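Long-range contact in 3-dehydroquinate dehydratase (Geobacillus kaustophilus, PDB 2YR1), which probably catalyses the cis-dehydration of 3-dehydroquinate to 3-dehydroshikimate through a Schiff-base intermediate, the third step of the chorismate pathway: residues 119-132 against 161-174. Numbering follows the deposited sequence.
Sequences DYELAYGERIADVR and DMRQAERYGADIAK
Residues 119-132 and 161-174 are a strand-to-helix connection and a helix-to-strand connection of a TIM barrel, meeting across strand 141-148, which lies between their strands in the parallel sheet; the contact runs from apolar packing of L122 and I128 against A165 and Y168, around the end of helix 155-167, to a water-bridged pair in the barrel. On the outer layer, I128 CD1 sits over one face of the Y168 ring, 4.0 Å from its centroid and 27° off the normal, a CH-pi contact. L122 comes to the edge of that ring with CG, while its CD1 touches A165 CB at 3.8 Å; CG anti to the backbone N (chi1 -175°) sends the branch to helix 155-167. That helix ends in a Schellman motif at G169, whose carbonyl O faces the guanidinium of R132. R132 presents NE (3.1 Å) and NH2 (2.8 Å) together to G169 O, both approaching on one side of the carbonyl plane. R132 NH2 also forms a salt bridge with D171 OD2 at 2.6 Å, the carboxylate plane standing 77° from the guanidinium; D171 OD2 takes a further bond from L142 N. Without the guanidinium, as with an alanine at R132, G169 O would probably lose both of these donors and D171 its cationic mate. Inside the barrel, D119 is held by S145 through OD1, and K174, the predicted Schiff-base lysine, lies beside H147 and R86. The extended chain brings K174 NZ only to a long salt bridge with D119 OD2, 4.0 Å away, and one water closes the gap, donating to D119 OD2 at 2.6 Å and accepting from K174 NZ at 2.8 Å.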
loop_
_atom_site.group_PDB
_atom_site.type_symbol
_atom_site.label_atom_id
_atom_site.label_comp_id
_atom_site.label_asym_id
_atom_site.label_seq_id
_atom_site.Cartn_x
_atom_site.Cartn_y
_atom_site.Cartn_z
ATOM N N ASP A 119 7.868 22.436 -13.419
ATOM C CA ASP A 119 8.751 21.537 -12.689
ATOM C C ASP A 119 10.207 21.933 -12.980
ATOM O O ASP A 119 10.608 22.051 -14.138
ATOM C CB ASP A 119 8.521 20.078 -13.122
ATOM C CG ASP A 119 9.450 19.093 -12.404
ATOM O OD1 ASP A 119 10.650 19.399 -12.261
ATOM O OD2 ASP A 119 8.993 18.005 -11.993
ATOM N N TYR A 120 10.992 22.150 -11.931
ATOM C CA TYR A 120 12.393 22.513 -12.110
ATOM C C TYR A 120 13.242 21.696 -11.144
ATOM O O TYR A 120 12.829 21.432 -10.011
ATOM C CB TYR A 120 12.595 24.006 -11.863
ATOM C CG TYR A 120 13.762 24.575 -12.618
ATOM C CD1 TYR A 120 13.790 24.536 -14.011
ATOM C CD2 TYR A 120 14.833 25.170 -11.949
ATOM C CE1 TYR A 120 14.845 25.074 -14.721
ATOM C CE2 TYR A 120 15.900 25.716 -12.655
ATOM C CZ TYR A 120 15.897 25.664 -14.045
ATOM O OH TYR A 120 16.944 26.200 -14.765
ATOM N N GLU A 121 14.434 21.319 -11.596
ATOM C CA GLU A 121 15.343 20.478 -10.824
ATOM C C GLU A 121 16.055 21.154 -9.658
ATOM O O GLU A 121 16.683 22.207 -9.828
ATOM C CB GLU A 121 16.406 19.885 -11.760
ATOM C CG GLU A 121 16.024 19.920 -13.250
ATOM C CD GLU A 121 14.973 18.887 -13.628
ATOM O OE1 GLU A 121 15.334 17.831 -14.198
ATOM O OE2 GLU A 121 13.783 19.136 -13.349
ATOM N N LEU A 122 15.984 20.526 -8.486
ATOM C CA LEU A 122 16.654 21.064 -7.309
ATOM C C LEU A 122 18.142 21.122 -7.605
ATOM O O LEU A 122 18.847 22.011 -7.139
ATOM C CB LEU A 122 16.415 20.179 -6.075
ATOM C CG LEU A 122 17.010 20.792 -4.792
ATOM C CD1 LEU A 122 16.168 20.439 -3.596
ATOM C CD2 LEU A 122 18.440 20.313 -4.600
ATOM N N ALA A 123 18.609 20.174 -8.410
ATOM C CA ALA A 123 20.017 20.107 -8.765
ATOM C C ALA A 123 20.561 21.426 -9.299
ATOM O O ALA A 123 21.767 21.643 -9.287
ATOM C CB ALA A 123 20.244 18.999 -9.787
ATOM N N TYR A 124 19.681 22.308 -9.762
ATOM C CA TYR A 124 20.120 23.597 -10.300
ATOM C C TYR A 124 20.310 24.658 -9.220
ATOM O O TYR A 124 20.394 25.852 -9.521
ATOM C CB TYR A 124 19.137 24.100 -11.365
ATOM C CG TYR A 124 19.017 23.190 -12.573
ATOM C CD1 TYR A 124 18.202 23.534 -13.649
ATOM C CD2 TYR A 124 19.706 21.973 -12.633
ATOM C CE1 TYR A 124 18.071 22.688 -14.761
ATOM C CE2 TYR A 124 19.585 21.122 -13.734
ATOM C CZ TYR A 124 18.768 21.487 -14.794
ATOM O OH TYR A 124 18.649 20.652 -15.883
ATOM N N GLY A 125 20.388 24.199 -7.971
ATOM C CA GLY A 125 20.592 25.065 -6.820
ATOM C C GLY A 125 20.257 26.543 -6.925
ATOM O O GLY A 125 19.089 26.921 -7.024
ATOM N N GLU A 126 21.289 27.381 -6.884
ATOM C CA GLU A 126 21.110 28.832 -6.954
ATOM C C GLU A 126 20.340 29.285 -8.185
ATOM O O GLU A 126 19.595 30.265 -8.135
ATOM C CB GLU A 126 22.465 29.540 -6.945
ATOM C CG GLU A 126 23.419 29.044 -8.012
ATOM C CD GLU A 126 24.322 30.135 -8.556
ATOM O OE1 GLU A 126 24.900 30.898 -7.749
ATOM O OE2 GLU A 126 24.460 30.222 -9.795
ATOM N N ARG A 127 20.517 28.580 -9.295
ATOM C CA ARG A 127 19.830 28.965 -10.515
ATOM C C ARG A 127 18.327 28.823 -10.372
ATOM O O ARG A 127 17.582 29.199 -11.271
ATOM C CB ARG A 127 20.325 28.130 -11.688
ATOM C CG ARG A 127 21.810 28.295 -11.953
ATOM C CD ARG A 127 22.222 27.519 -13.193
ATOM N NE ARG A 127 22.092 26.070 -13.026
ATOM C CZ ARG A 127 22.965 25.306 -12.373
ATOM N NH1 ARG A 127 24.041 25.850 -11.817
ATOM N NH2 ARG A 127 22.763 23.993 -12.284
ATOM N N ILE A 128 17.884 28.273 -9.244
ATOM C CA ILE A 128 16.456 28.101 -9.015
ATOM C C ILE A 128 15.804 29.454 -8.751
ATOM O O ILE A 128 14.681 29.702 -9.190
ATOM C CB ILE A 128 16.171 27.137 -7.831
ATOM C CG1 ILE A 128 16.710 25.736 -8.156
ATOM C CG2 ILE A 128 14.665 27.040 -7.597
ATOM C CD1 ILE A 128 16.710 24.758 -6.977
ATOM N N ALA A 129 16.511 30.333 -8.048
ATOM C CA ALA A 129 15.982 31.661 -7.761
ATOM C C ALA A 129 15.502 32.258 -9.079
ATOM O O ALA A 129 14.395 32.792 -9.174
ATOM C CB ALA A 129 17.068 32.539 -7.146
ATOM N N ASP A 130 16.347 32.140 -10.098
ATOM C CA ASP A 130 16.040 32.640 -11.434
ATOM C C ASP A 130 14.657 32.158 -11.860
ATOM O O ASP A 130 13.769 32.957 -12.147
ATOM C CB ASP A 130 17.085 32.138 -12.429
ATOM C CG ASP A 130 17.194 33.019 -13.659
ATOM O OD1 ASP A 130 16.143 33.436 -14.193
ATOM O OD2 ASP A 130 18.338 33.282 -14.091
ATOM N N VAL A 131 14.467 30.845 -11.899
ATOM C CA VAL A 131 13.165 30.308 -12.287
ATOM C C VAL A 131 12.108 30.657 -11.239
ATOM O O VAL A 131 10.937 30.877 -11.564
ATOM C CB VAL A 131 13.227 28.784 -12.476
ATOM C CG1 VAL A 131 11.828 28.205 -12.467
ATOM C CG2 VAL A 131 13.912 28.463 -13.800
ATOM N N ARG A 132 12.531 30.729 -9.985
ATOM C CA ARG A 132 11.633 31.065 -8.892
ATOM C C ARG A 132 10.886 32.378 -9.174
ATOM O O ARG A 132 9.657 32.426 -9.159
ATOM C CB ARG A 132 12.430 31.197 -7.588
ATOM C CG ARG A 132 11.617 31.116 -6.298
ATOM C CD ARG A 132 10.148 31.368 -6.532
ATOM N NE ARG A 132 9.348 30.237 -6.091
ATOM C CZ ARG A 132 8.090 30.011 -6.456
ATOM N NH1 ARG A 132 7.474 30.838 -7.290
ATOM N NH2 ARG A 132 7.440 28.967 -5.961
ATOM N N ASP A 161 16.745 16.450 0.592
ATOM C CA ASP A 161 16.327 16.969 -0.715
ATOM C C ASP A 161 15.041 17.770 -0.626
ATOM O O ASP A 161 14.937 18.857 -1.181
ATOM C CB ASP A 161 16.095 15.838 -1.736
ATOM C CG ASP A 161 17.382 15.203 -2.217
ATOM O OD1 ASP A 161 18.405 15.917 -2.357
ATOM O OD2 ASP A 161 17.363 13.982 -2.480
ATOM N N MET A 162 14.050 17.222 0.070
ATOM C CA MET A 162 12.772 17.892 0.191
ATOM C C MET A 162 12.872 19.142 1.068
ATOM O O MET A 162 12.204 20.136 0.818
ATOM C CB MET A 162 11.712 16.923 0.736
ATOM C CG MET A 162 11.236 15.917 -0.310
ATOM S SD MET A 162 10.017 14.724 0.253
ATOM C CE MET A 162 11.058 13.520 1.144
ATOM N N ARG A 163 13.699 19.092 2.102
ATOM C CA ARG A 163 13.839 20.263 2.954
ATOM C C ARG A 163 14.443 21.400 2.139
ATOM O O ARG A 163 14.004 22.538 2.242
ATOM C CB ARG A 163 14.726 19.955 4.165
ATOM C CG ARG A 163 14.082 19.023 5.178
ATOM C CD ARG A 163 14.471 19.416 6.592
ATOM N NE ARG A 163 15.863 19.098 6.880
ATOM C CZ ARG A 163 16.660 19.847 7.639
ATOM N NH1 ARG A 163 16.200 20.965 8.186
ATOM N NH2 ARG A 163 17.916 19.478 7.852
ATOM N N GLN A 164 15.433 21.074 1.311
ATOM C CA GLN A 164 16.119 22.063 0.483
ATOM C C GLN A 164 15.188 22.642 -0.586
ATOM O O GLN A 164 15.224 23.843 -0.875
ATOM C CB GLN A 164 17.346 21.421 -0.172
ATOM C CG GLN A 164 18.433 22.403 -0.573
ATOM C CD GLN A 164 19.284 22.825 0.608
ATOM O OE1 GLN A 164 18.806 23.483 1.533
ATOM N NE2 GLN A 164 20.551 22.432 0.589
ATOM N N ALA A 165 14.364 21.785 -1.181
ATOM C CA ALA A 165 13.432 22.235 -2.200
ATOM C C ALA A 165 12.572 23.347 -1.592
ATOM O O ALA A 165 12.368 24.394 -2.206
ATOM C CB ALA A 165 12.563 21.077 -2.664
ATOM N N GLU A 166 12.080 23.118 -0.376
ATOM C CA GLU A 166 11.270 24.115 0.296
ATOM C C GLU A 166 12.146 25.333 0.589
ATOM O O GLU A 166 11.696 26.453 0.438
ATOM C CB GLU A 166 10.679 23.562 1.603
ATOM C CG GLU A 166 9.818 24.587 2.353
ATOM C CD GLU A 166 9.337 24.060 3.696
ATOM O OE1 GLU A 166 10.172 23.554 4.468
ATOM O OE2 GLU A 166 8.128 24.146 3.973
ATOM N N ARG A 167 13.395 25.108 0.989
ATOM C CA ARG A 167 14.322 26.217 1.265
ATOM C C ARG A 167 14.491 27.132 0.033
ATOM O O ARG A 167 14.609 28.360 0.174
ATOM C CB ARG A 167 15.702 25.692 1.666
ATOM C CG ARG A 167 15.732 24.817 2.903
ATOM C CD ARG A 167 16.435 25.503 4.062
ATOM N NE ARG A 167 16.483 24.651 5.246
ATOM C CZ ARG A 167 17.199 23.532 5.352
ATOM N NH1 ARG A 167 17.951 23.107 4.340
ATOM N NH2 ARG A 167 17.153 22.827 6.473
ATOM N N TYR A 168 14.501 26.539 -1.164
ATOM C CA TYR A 168 14.658 27.307 -2.406
ATOM C C TYR A 168 13.377 27.975 -2.895
ATOM O O TYR A 168 13.348 28.551 -3.981
ATOM C CB TYR A 168 15.210 26.421 -3.526
ATOM C CG TYR A 168 16.679 26.096 -3.405
ATOM C CD1 TYR A 168 17.117 24.771 -3.388
ATOM C CD2 TYR A 168 17.642 27.109 -3.351
ATOM C CE1 TYR A 168 18.466 24.457 -3.323
ATOM C CE2 TYR A 168 19.009 26.804 -3.284
ATOM C CZ TYR A 168 19.409 25.472 -3.272
ATOM O OH TYR A 168 20.748 25.143 -3.230
ATOM N N GLY A 169 12.308 27.878 -2.113
ATOM C CA GLY A 169 11.068 28.516 -2.501
ATOM C C GLY A 169 10.053 27.663 -3.229
ATOM O O GLY A 169 9.090 28.190 -3.782
ATOM N N ALA A 170 10.247 26.351 -3.240
ATOM C CA ALA A 170 9.295 25.484 -3.918
ATOM C C ALA A 170 7.880 25.600 -3.354
ATOM O O ALA A 170 7.682 25.846 -2.155
ATOM C CB ALA A 170 9.762 24.027 -3.825
ATOM N N ASP A 171 6.892 25.433 -4.223
ATOM C CA ASP A 171 5.509 25.438 -3.794
ATOM C C ASP A 171 5.140 23.982 -3.523
ATOM O O ASP A 171 4.244 23.680 -2.727
ATOM C CB ASP A 171 4.592 26.011 -4.873
ATOM C CG ASP A 171 4.738 27.530 -5.022
ATOM O OD1 ASP A 171 4.615 28.240 -4.005
ATOM O OD2 ASP A 171 4.980 28.002 -6.145
ATOM N N ILE A 172 5.852 23.089 -4.205
ATOM C CA ILE A 172 5.655 21.651 -4.075
ATOM C C ILE A 172 7.026 21.010 -4.219
ATOM O O ILE A 172 7.788 21.379 -5.103
ATOM C CB ILE A 172 4.742 21.095 -5.198
ATOM C CG1 ILE A 172 3.360 21.739 -5.102
ATOM C CG2 ILE A 172 4.677 19.576 -5.114
ATOM C CD1 ILE A 172 2.348 21.198 -6.093
ATOM N N ALA A 173 7.334 20.061 -3.337
ATOM C CA ALA A 173 8.614 19.362 -3.364
ATOM C C ALA A 173 8.401 17.976 -3.955
ATOM O O ALA A 173 7.470 17.269 -3.556
ATOM C CB ALA A 173 9.163 19.235 -1.955
ATOM N N LYS A 174 9.242 17.579 -4.908
ATOM C CA LYS A 174 9.068 16.259 -5.505
ATOM C C LYS A 174 10.333 15.400 -5.521
ATOM O O LYS A 174 11.413 15.880 -5.869
ATOM C CB LYS A 174 8.516 16.403 -6.931
ATOM C CG LYS A 174 8.431 15.085 -7.715
ATOM C CD LYS A 174 7.954 15.291 -9.155
ATOM C CE LYS A 174 8.085 13.994 -9.936
ATOM N NZ LYS A 174 8.132 14.183 -11.406
HETATM O O HOH W 1 6.840 16.520 -12.293
#